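Local coordinates for protein putative hydrolase (Bacteroides ovatus, PDB 4HBS) that is probably a hydrolase built as a five-bladed beta-propeller, with a substrate that is not established, at residues A[112-120]-A[127-135]; A[258-266]-A[275-286]. All blocks are in the same frame, centred on the assembly; numbering follows the deposited sequence.

In the fold
Contacts 1 and 2 sit far apart on the five-bladed propeller, their centres about 39 Å from each other and their nearest atoms about 15 Å apart, and they share no strand or helix. Contact 1 is a surface feature: two short, weakly bonded strands, 116-117 and 131-132, pair in a small sheet of their own, joined by backbone hydrogen bonds, a salt bridge and an edge-to-face tyrosine pair. Contact 2 is partly buried and belongs to a blade, where strand 260-265 meets the segment leading into helix 280-285. Its chemistry is mostly ring and proline packing, with a single hydrogen bond across the segments, made by a serine hydroxyl.

Contact 1: A[112-120]-A[127-135]; sequences VWLADYVQT and RYYQVRTHI
Arg127 lays its CB against Val118 CG1 (3.5 Å) and sends its guanidinium off to Ala149 O, opening a type II turn that runs to Gln130. Tyr128 receives the amide of Gln119 at the edge of its ring; that amide is itself held by Asn121, Asp122 and Asp126. Tyr129 gives its backbone N to Gln119 O (2.8 Å). Its ring takes Thr120 CG2 over the centre of one face and turns an edge to the face of Tyr117, a T-shaped pair with centroids 5.0 Å apart and planes at 71°. Gln130 accepts from Val118 N through its carbonyl O, at 2.8 Å. Val131 CG2 then touches both Ala115 CB and the Tyr117 ring, 3.4 Å from Tyr117 CD1.

Arg132 closes the pairing. Its N donates to Asp116 O, while the chain, extended from CG to NE, carries NH1 to Asp116 OD1 for a 2.8 Å salt bridge. NH1 approaches from above the carboxylate plane and also makes a weak bond to Tyr117 O. Val118 CG2 lies over one guanidinium face, and a water links NH2 to Val118 O. An alanine here is likely to leave Asp116 without its counter-charge and Val118 CG2 without the flat group beneath it.

Strands 116-117 and 131-132 form a small antiparallel sheet just beyond strand 111-113, the outer strand of a four-stranded blade. Helix 144-148 receives Arg132 NH2 at Gln148 O, and Val131 touches Tyr80 of strand 79-80.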
loop_
_atom_site.group_PDB
_atom_site.type_symbol
_atom_site.label_atom_id
_atom_site.label_comp_id
_atom_site.label_asym_id
_atom_site.label_seq_id
_atom_site.Cartn_x
_atom_site.Cartn_y
_atom_site.Cartn_z
ATOM N N VAL A 112 -11.110 -1.907 -13.528
ATOM C CA VAL A 112 -11.207 -0.793 -14.489
ATOM C C VAL A 112 -9.960 0.100 -14.385
ATOM O O VAL A 112 -9.939 1.045 -13.594
ATOM C CB VAL A 112 -12.515 0.016 -14.290
ATOM C CG1 VAL A 112 -12.666 1.084 -15.368
ATOM C CG2 VAL A 112 -13.729 -0.919 -14.285
ATOM N N TRP A 113 -8.942 -0.180 -15.221
ATOM C CA TRP A 113 -7.677 0.571 -15.226
ATOM C C TRP A 113 -7.918 1.961 -15.794
ATOM O O TRP A 113 -8.197 2.087 -16.997
ATOM C CB TRP A 113 -6.594 -0.173 -16.048
ATOM C CG TRP A 113 -6.365 -1.568 -15.563
ATOM C CD1 TRP A 113 -7.006 -2.697 -15.991
ATOM C CD2 TRP A 113 -5.628 -1.942 -14.394
ATOM N NE1 TRP A 113 -6.677 -3.763 -15.186
ATOM C CE2 TRP A 113 -5.850 -3.322 -14.179
ATOM C CE3 TRP A 113 -4.801 -1.244 -13.505
ATOM C CZ2 TRP A 113 -5.257 -4.020 -13.114
ATOM C CZ3 TRP A 113 -4.242 -1.922 -12.439
ATOM C CH2 TRP A 113 -4.455 -3.299 -12.258
ATOM N N LEU A 114 -7.848 3.012 -14.940
ATOM C CA LEU A 114 -8.078 4.397 -15.372
ATOM C C LEU A 114 -6.751 4.945 -15.844
ATOM O O LEU A 114 -6.199 5.892 -15.259
ATOM C CB LEU A 114 -8.660 5.246 -14.227
ATOM C CG LEU A 114 -9.892 4.717 -13.519
ATOM C CD1 LEU A 114 -10.188 5.559 -12.336
ATOM C CD2 LEU A 114 -11.077 4.655 -14.451
ATOM N N ALA A 115 -6.247 4.354 -16.936
ATOM C CA ALA A 115 -4.926 4.606 -17.442
ATOM C C ALA A 115 -4.876 5.547 -18.627
ATOM O O ALA A 115 -5.771 5.565 -19.468
ATOM C CB ALA A 115 -4.286 3.293 -17.824
ATOM N N ASP A 116 -3.761 6.292 -18.698
ATOM C CA ASP A 116 -3.406 7.252 -19.748
ATOM C C ASP A 116 -2.644 6.467 -20.825
ATOM O O ASP A 116 -1.429 6.585 -20.930
ATOM C CB ASP A 116 -2.534 8.371 -19.099
ATOM C CG ASP A 116 -2.227 9.592 -19.938
ATOM O OD1 ASP A 116 -2.323 9.501 -21.189
ATOM O OD2 ASP A 116 -1.858 10.633 -19.349
ATOM N N TYR A 117 -3.350 5.612 -21.581
ATOM C CA TYR A 117 -2.696 4.767 -22.585
ATOM C C TYR A 117 -2.035 5.562 -23.687
ATOM O O TYR A 117 -2.558 6.596 -24.087
ATOM C CB TYR A 117 -3.677 3.793 -23.229
ATOM C CG TYR A 117 -4.124 2.692 -22.308
ATOM C CD1 TYR A 117 -3.257 1.671 -21.943
ATOM C CD2 TYR A 117 -5.426 2.638 -21.840
ATOM C CE1 TYR A 117 -3.663 0.646 -21.091
ATOM C CE2 TYR A 117 -5.855 1.605 -21.012
ATOM C CZ TYR A 117 -4.968 0.613 -20.629
ATOM O OH TYR A 117 -5.383 -0.425 -19.825
ATOM N N VAL A 118 -0.898 5.055 -24.205
ATOM C CA VAL A 118 -0.184 5.679 -25.319
ATOM C C VAL A 118 -0.950 5.292 -26.584
ATOM O O VAL A 118 -1.389 6.180 -27.342
ATOM C CB VAL A 118 1.310 5.284 -25.334
ATOM C CG1 VAL A 118 1.994 5.727 -26.628
ATOM C CG2 VAL A 118 2.013 5.888 -24.126
ATOM N N GLN A 119 -1.186 3.980 -26.770
ATOM C CA GLN A 119 -1.997 3.478 -27.888
ATOM C C GLN A 119 -2.518 2.060 -27.550
ATOM O O GLN A 119 -1.827 1.283 -26.869
ATOM C CB GLN A 119 -1.211 3.507 -29.224
ATOM C CG GLN A 119 -0.115 2.431 -29.380
ATOM C CD GLN A 119 -0.584 1.140 -30.039
ATOM O OE1 GLN A 119 -1.775 0.928 -30.313
ATOM N NE2 GLN A 119 0.342 0.224 -30.292
ATOM N N THR A 120 -3.751 1.750 -27.989
ATOM C CA THR A 120 -4.386 0.436 -27.765
ATOM C C THR A 120 -5.083 -0.040 -29.052
ATOM O O THR A 120 -5.942 -0.916 -28.984
ATOM C CB THR A 120 -5.390 0.536 -26.581
ATOM O OG1 THR A 120 -6.362 1.548 -26.845
ATOM C CG2 THR A 120 -4.709 0.843 -25.278
ATOM N N ARG A 127 4.525 0.682 -28.392
ATOM C CA ARG A 127 3.802 1.326 -27.284
ATOM C C ARG A 127 2.401 0.767 -27.051
ATOM O O ARG A 127 1.587 1.432 -26.415
ATOM C CB ARG A 127 3.738 2.855 -27.459
ATOM C CG ARG A 127 5.053 3.501 -27.871
ATOM C CD ARG A 127 6.213 3.080 -27.004
ATOM N NE ARG A 127 7.411 3.898 -27.209
ATOM C CZ ARG A 127 7.620 5.098 -26.672
ATOM N NH1 ARG A 127 6.694 5.664 -25.904
ATOM N NH2 ARG A 127 8.755 5.750 -26.909
ATOM N N TYR A 128 2.147 -0.487 -27.458
ATOM C CA TYR A 128 0.829 -1.113 -27.279
ATOM C C TYR A 128 0.519 -1.356 -25.805
ATOM O O TYR A 128 1.261 -2.048 -25.113
ATOM C CB TYR A 128 0.758 -2.429 -28.047
ATOM C CG TYR A 128 -0.617 -3.048 -28.103
ATOM C CD1 TYR A 128 -1.682 -2.375 -28.692
ATOM C CD2 TYR A 128 -0.823 -4.363 -27.707
ATOM C CE1 TYR A 128 -2.933 -2.971 -28.825
ATOM C CE2 TYR A 128 -2.056 -4.985 -27.874
ATOM C CZ TYR A 128 -3.116 -4.284 -28.427
ATOM O OH TYR A 128 -4.355 -4.879 -28.575
ATOM N N TYR A 129 -0.573 -0.750 -25.332
ATOM C CA TYR A 129 -1.068 -0.821 -23.966
ATOM C C TYR A 129 -0.052 -0.293 -22.943
ATOM O O TYR A 129 -0.168 -0.589 -21.755
ATOM C CB TYR A 129 -1.574 -2.227 -23.633
ATOM C CG TYR A 129 -3.038 -2.384 -23.987
ATOM C CD1 TYR A 129 -3.431 -2.692 -25.280
ATOM C CD2 TYR A 129 -4.032 -2.149 -23.043
ATOM C CE1 TYR A 129 -4.777 -2.821 -25.616
ATOM C CE2 TYR A 129 -5.379 -2.271 -23.365
ATOM C CZ TYR A 129 -5.752 -2.607 -24.654
ATOM O OH TYR A 129 -7.087 -2.734 -24.992
ATOM N N GLN A 130 0.849 0.611 -23.392
ATOM C CA GLN A 130 1.809 1.306 -22.537
ATOM C C GLN A 130 1.086 2.540 -21.989
ATOM O O GLN A 130 0.164 3.048 -22.634
ATOM C CB GLN A 130 3.073 1.655 -23.319
ATOM C CG GLN A 130 3.899 0.410 -23.629
ATOM C CD GLN A 130 5.301 0.701 -24.056
ATOM O OE1 GLN A 130 5.853 1.765 -23.789
ATOM N NE2 GLN A 130 5.907 -0.236 -24.747
ATOM N N VAL A 131 1.423 2.951 -20.759
ATOM C CA VAL A 131 0.731 4.017 -20.044
ATOM C C VAL A 131 1.705 5.087 -19.563
ATOM O O VAL A 131 2.902 4.825 -19.444
ATOM C CB VAL A 131 -0.019 3.334 -18.870
ATOM C CG1 VAL A 131 -0.536 4.329 -17.836
ATOM C CG2 VAL A 131 -1.152 2.459 -19.401
ATOM N N ARG A 132 1.177 6.308 -19.328
ATOM C CA ARG A 132 1.916 7.448 -18.785
ATOM C C ARG A 132 1.607 7.609 -17.288
ATOM O O ARG A 132 0.528 7.217 -16.842
ATOM C CB ARG A 132 1.518 8.728 -19.508
ATOM C CG ARG A 132 1.553 8.628 -21.007
ATOM C CD ARG A 132 1.290 9.973 -21.620
ATOM N NE ARG A 132 1.412 9.946 -23.077
ATOM C CZ ARG A 132 0.470 9.540 -23.926
ATOM N NH1 ARG A 132 -0.698 9.098 -23.474
ATOM N NH2 ARG A 132 0.690 9.572 -25.234
ATOM N N THR A 133 2.531 8.222 -16.527
ATOM C CA THR A 133 2.352 8.492 -15.090
ATOM C C THR A 133 0.979 9.207 -14.845
ATOM O O THR A 133 0.642 10.147 -15.577
ATOM C CB THR A 133 3.520 9.365 -14.587
ATOM O OG1 THR A 133 4.768 8.738 -14.886
ATOM C CG2 THR A 133 3.426 9.676 -13.112
ATOM N N HIS A 134 0.189 8.744 -13.846
ATOM C CA HIS A 134 -1.119 9.330 -13.573
ATOM C C HIS A 134 -0.975 10.774 -13.081
ATOM O O HIS A 134 -1.606 11.659 -13.662
ATOM C CB HIS A 134 -1.939 8.481 -12.572
ATOM C CG HIS A 134 -3.027 9.235 -11.870
ATOM N ND1 HIS A 134 -4.215 9.531 -12.498
ATOM C CD2 HIS A 134 -3.063 9.728 -10.613
ATOM C CE1 HIS A 134 -4.943 10.185 -11.611
ATOM N NE2 HIS A 134 -4.285 10.335 -10.463
ATOM N N ILE A 135 -0.161 11.013 -12.017
ATOM C CA ILE A 135 0.036 12.354 -11.470
ATOM C C ILE A 135 1.534 12.640 -11.473
ATOM O O ILE A 135 2.342 11.873 -10.941
ATOM C CB ILE A 135 -0.640 12.546 -10.089
ATOM C CG1 ILE A 135 -0.610 14.027 -9.659
ATOM C CG2 ILE A 135 -0.043 11.661 -9.019
ATOM C CD1 ILE A 135 -1.572 14.379 -8.566
HETATM O O HOH W 1 -1.585 8.966 -26.771
#

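Contact 2: A[258-266]-A[275-286]; sequences SQWEYYVAD and TQYPSTQDAENS
Aromatic packing dominates where Tyr262 meets the 275-278 run. The CA of Tyr277 and the CD of Pro278 both sit over a face of the Tyr262 ring, CH-pi contacts at 3.9 Å and 4.0 Å from its centroid. With CG placed anti to its carbonyl carbon (chi1 -51°), Tyr262 turns this ring into the bend of the second segment. The Tyr277 ring adds an edge-to-face stack, its edge directed at the face of Tyr262 with the planes at 84°. Carbonyl oxygens complete the surroundings: Thr275 O lies at the edge of the Tyr262 ring, near its plane, and Gln276 O approaches Tyr262 CD1 to 3.3 Å. The polar ends of both tyrosines are tied down as well, Tyr262 OH to His220 and Tyr277 OH to Leu222, while His220 also stacks on the Tyr277 ring.

Van der Waals contacts are looser. Val264 CG2 reaches Pro278 CB and, at 4.0 Å, Asp282 CB; farther back, Thr275 CG2 rests beside the amide end of Gln259.

Hydrogen bonding across the segments comes down to Ser286. Its OG accepts from Ala265 N at 2.8 Å with an N-H...O angle of 159°, and donates to Asp282 O, so one hydroxyl couples the strand's backbone to the last turn of the helix. At the other end of that helix, Ser279 is the N-cap, its OG accepting from Asp282 N.

Strand 260-265 pairs with strands 245-251 and 271-274 in a five-stranded antiparallel sheet. The up-and-down strand order is that of a beta-propeller blade, which classically has four strands and here has a fifth; a short capped helix follows the edge strand 271-274 and packs back on its neighbour.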
loop_
_atom_site.group_PDB
_atom_site.type_symbol
_atom_site.label_atom_id
_atom_site.label_comp_id
_atom_site.label_asym_id
_atom_site.label_seq_id
_atom_site.Cartn_x
_atom_site.Cartn_y
_atom_site.Cartn_z
ATOM N N SER A 258 -7.836 19.533 6.918
ATOM C CA SER A 258 -7.913 20.212 8.229
ATOM C C SER A 258 -6.549 20.503 8.779
ATOM O O SER A 258 -5.566 19.964 8.274
ATOM C CB SER A 258 -8.604 19.322 9.256
ATOM O OG SER A 258 -9.802 18.741 8.795
ATOM N N GLN A 259 -6.480 21.258 9.884
ATOM C CA GLN A 259 -5.207 21.532 10.544
ATOM C C GLN A 259 -4.657 20.239 11.136
ATOM O O GLN A 259 -5.399 19.470 11.758
ATOM C CB GLN A 259 -5.358 22.604 11.638
ATOM C CG GLN A 259 -4.079 22.848 12.441
ATOM C CD GLN A 259 -3.942 24.286 12.869
ATOM O OE1 GLN A 259 -4.647 24.752 13.767
ATOM N NE2 GLN A 259 -3.042 25.034 12.226
ATOM N N TRP A 260 -3.369 19.985 10.905
ATOM C CA TRP A 260 -2.707 18.798 11.426
ATOM C C TRP A 260 -2.054 19.120 12.748
ATOM O O TRP A 260 -1.581 20.245 12.946
ATOM C CB TRP A 260 -1.641 18.283 10.445
ATOM C CG TRP A 260 -2.176 17.565 9.249
ATOM C CD1 TRP A 260 -3.439 17.632 8.739
ATOM C CD2 TRP A 260 -1.429 16.728 8.365
ATOM N NE1 TRP A 260 -3.538 16.843 7.617
ATOM C CE2 TRP A 260 -2.318 16.273 7.366
ATOM C CE3 TRP A 260 -0.092 16.307 8.321
ATOM C CZ2 TRP A 260 -1.919 15.396 6.356
ATOM C CZ3 TRP A 260 0.301 15.444 7.318
ATOM C CH2 TRP A 260 -0.595 15.031 6.326
ATOM N N GLU A 261 -2.041 18.140 13.660
ATOM C CA GLU A 261 -1.341 18.242 14.933
ATOM C C GLU A 261 -0.592 16.939 15.125
ATOM O O GLU A 261 -1.076 15.880 14.728
ATOM C CB GLU A 261 -2.243 18.608 16.107
ATOM C CG GLU A 261 -3.503 17.790 16.247
ATOM C CD GLU A 261 -4.287 18.107 17.507
ATOM O OE1 GLU A 261 -4.009 19.150 18.147
ATOM O OE2 GLU A 261 -5.181 17.304 17.859
ATOM N N TYR A 262 0.623 17.036 15.650
ATOM C CA TYR A 262 1.576 15.944 15.750
ATOM C C TYR A 262 1.780 15.503 17.183
ATOM O O TYR A 262 1.992 16.344 18.053
ATOM C CB TYR A 262 2.921 16.416 15.139
ATOM C CG TYR A 262 2.751 17.011 13.754
ATOM C CD1 TYR A 262 2.418 18.351 13.584
ATOM C CD2 TYR A 262 2.840 16.215 12.617
ATOM C CE1 TYR A 262 2.171 18.883 12.321
ATOM C CE2 TYR A 262 2.618 16.742 11.344
ATOM C CZ TYR A 262 2.300 18.083 11.200
ATOM O OH TYR A 262 2.067 18.635 9.962
ATOM N N TYR A 263 1.734 14.185 17.428
ATOM C CA TYR A 263 1.980 13.608 18.751
ATOM C C TYR A 263 3.492 13.503 18.867
ATOM O O TYR A 263 4.119 12.705 18.154
ATOM C CB TYR A 263 1.272 12.251 18.873
ATOM C CG TYR A 263 1.034 11.729 20.273
ATOM C CD1 TYR A 263 0.343 12.492 21.215
ATOM C CD2 TYR A 263 1.303 10.401 20.593
ATOM C CE1 TYR A 263 0.009 11.972 22.465
ATOM C CE2 TYR A 263 1.010 9.884 21.853
ATOM C CZ TYR A 263 0.339 10.663 22.780
ATOM O OH TYR A 263 0.048 10.163 24.027
ATOM N N VAL A 264 4.089 14.408 19.658
ATOM C CA VAL A 264 5.534 14.516 19.814
ATOM C C VAL A 264 5.866 14.487 21.305
ATOM O O VAL A 264 5.108 15.013 22.119
ATOM C CB VAL A 264 6.107 15.761 19.068
ATOM C CG1 VAL A 264 5.405 17.037 19.472
ATOM C CG2 VAL A 264 7.615 15.898 19.252
ATOM N N ALA A 265 7.001 13.847 21.642
ATOM C CA ALA A 265 7.455 13.609 23.005
ATOM C C ALA A 265 8.464 14.641 23.490
ATOM O O ALA A 265 9.484 14.867 22.833
ATOM C CB ALA A 265 8.078 12.231 23.091
ATOM N N ASP A 266 8.209 15.211 24.692
ATOM C CA ASP A 266 9.095 16.173 25.369
ATOM C C ASP A 266 10.380 15.429 25.845
ATOM O O ASP A 266 10.406 14.187 25.795
ATOM C CB ASP A 266 8.343 16.824 26.565
ATOM N N THR A 275 0.796 21.698 17.052
ATOM C CA THR A 275 0.479 22.063 15.677
ATOM C C THR A 275 1.754 22.186 14.825
ATOM O O THR A 275 1.647 22.167 13.594
ATOM C CB THR A 275 -0.331 23.348 15.656
ATOM O OG1 THR A 275 0.243 24.277 16.582
ATOM C CG2 THR A 275 -1.787 23.102 15.999
ATOM N N GLN A 276 2.952 22.284 15.461
ATOM C CA GLN A 276 4.211 22.429 14.728
ATOM C C GLN A 276 4.741 21.086 14.233
ATOM O O GLN A 276 4.846 20.138 15.008
ATOM C CB GLN A 276 5.279 23.115 15.613
ATOM C CG GLN A 276 6.559 23.557 14.868
ATOM C CD GLN A 276 6.286 24.583 13.783
ATOM O OE1 GLN A 276 5.950 25.741 14.067
ATOM N NE2 GLN A 276 6.436 24.194 12.514
ATOM N N TYR A 277 5.108 21.025 12.936
ATOM C CA TYR A 277 5.693 19.828 12.329
ATOM C C TYR A 277 7.006 19.499 13.057
ATOM O O TYR A 277 7.850 20.385 13.187
ATOM C CB TYR A 277 5.929 20.055 10.830
ATOM C CG TYR A 277 6.778 18.985 10.181
ATOM C CD1 TYR A 277 6.249 17.730 9.883
ATOM C CD2 TYR A 277 8.115 19.218 9.877
ATOM C CE1 TYR A 277 7.030 16.738 9.293
ATOM C CE2 TYR A 277 8.905 18.234 9.284
ATOM C CZ TYR A 277 8.359 16.996 8.995
ATOM O OH TYR A 277 9.139 16.030 8.420
ATOM N N PRO A 278 7.185 18.271 13.587
ATOM C CA PRO A 278 8.392 17.988 14.370
ATOM C C PRO A 278 9.633 17.752 13.542
ATOM O O PRO A 278 9.539 17.323 12.393
ATOM C CB PRO A 278 8.014 16.699 15.110
ATOM C CG PRO A 278 7.115 16.015 14.179
ATOM C CD PRO A 278 6.280 17.104 13.584
ATOM N N SER A 279 10.807 17.941 14.156
ATOM C CA SER A 279 12.062 17.601 13.499
ATOM C C SER A 279 12.134 16.077 13.421
ATOM O O SER A 279 11.519 15.402 14.249
ATOM C CB SER A 279 13.248 18.160 14.279
ATOM O OG SER A 279 13.379 17.508 15.530
ATOM N N THR A 280 12.845 15.529 12.433
ATOM C CA THR A 280 12.990 14.066 12.297
ATOM C C THR A 280 13.498 13.453 13.633
ATOM O O THR A 280 12.946 12.458 14.102
ATOM C CB THR A 280 13.906 13.746 11.114
ATOM O OG1 THR A 280 13.164 13.990 9.921
ATOM C CG2 THR A 280 14.420 12.313 11.126
ATOM N N GLN A 281 14.515 14.096 14.252
ATOM C CA GLN A 281 15.092 13.689 15.540
ATOM C C GLN A 281 13.992 13.573 16.600
ATOM O O GLN A 281 13.938 12.569 17.311
ATOM C CB GLN A 281 16.151 14.724 15.968
ATOM C CG GLN A 281 16.944 14.379 17.224
ATOM C CD GLN A 281 17.831 15.546 17.625
ATOM O OE1 GLN A 281 18.744 15.944 16.881
ATOM N NE2 GLN A 281 17.563 16.150 18.790
ATOM N N ASP A 282 13.098 14.594 16.678
ATOM C CA ASP A 282 11.989 14.600 17.638
ATOM C C ASP A 282 10.913 13.582 17.291
ATOM O O ASP A 282 10.360 12.976 18.203
ATOM C CB ASP A 282 11.365 15.988 17.756
ATOM C CG ASP A 282 12.230 16.972 18.516
ATOM O OD1 ASP A 282 12.865 16.559 19.526
ATOM O OD2 ASP A 282 12.246 18.161 18.133
ATOM N N ALA A 283 10.600 13.381 16.002
ATOM C CA ALA A 283 9.597 12.382 15.617
ATOM C C ALA A 283 10.066 10.955 16.016
ATOM O O ALA A 283 9.246 10.159 16.465
ATOM C CB ALA A 283 9.321 12.455 14.123
ATOM N N GLU A 284 11.386 10.666 15.925
ATOM C CA GLU A 284 11.949 9.359 16.301
ATOM C C GLU A 284 11.932 9.139 17.836
ATOM O O GLU A 284 11.718 8.005 18.283
ATOM C CB GLU A 284 13.369 9.210 15.749
ATOM C CG GLU A 284 13.373 9.038 14.244
ATOM C CD GLU A 284 14.729 8.777 13.622
ATOM O OE1 GLU A 284 15.549 8.066 14.249
ATOM O OE2 GLU A 284 14.944 9.222 12.470
ATOM N N ASN A 285 12.106 10.219 18.639
ATOM C CA ASN A 285 12.018 10.124 20.114
ATOM C C ASN A 285 10.564 9.860 20.562
ATOM O O ASN A 285 10.347 9.386 21.676
ATOM C CB ASN A 285 12.524 11.417 20.801
ATOM C CG ASN A 285 13.975 11.741 20.543
ATOM O OD1 ASN A 285 14.825 10.848 20.426
ATOM N ND2 ASN A 285 14.303 13.031 20.474
ATOM N N SER A 286 9.579 10.193 19.686
ATOM C CA SER A 286 8.136 10.046 19.900
ATOM C C SER A 286 7.565 8.753 19.273
ATOM O O SER A 286 6.422 8.757 18.803
ATOM C CB SER A 286 7.422 11.248 19.287
ATOM O OG SER A 286 8.145 12.435 19.551
#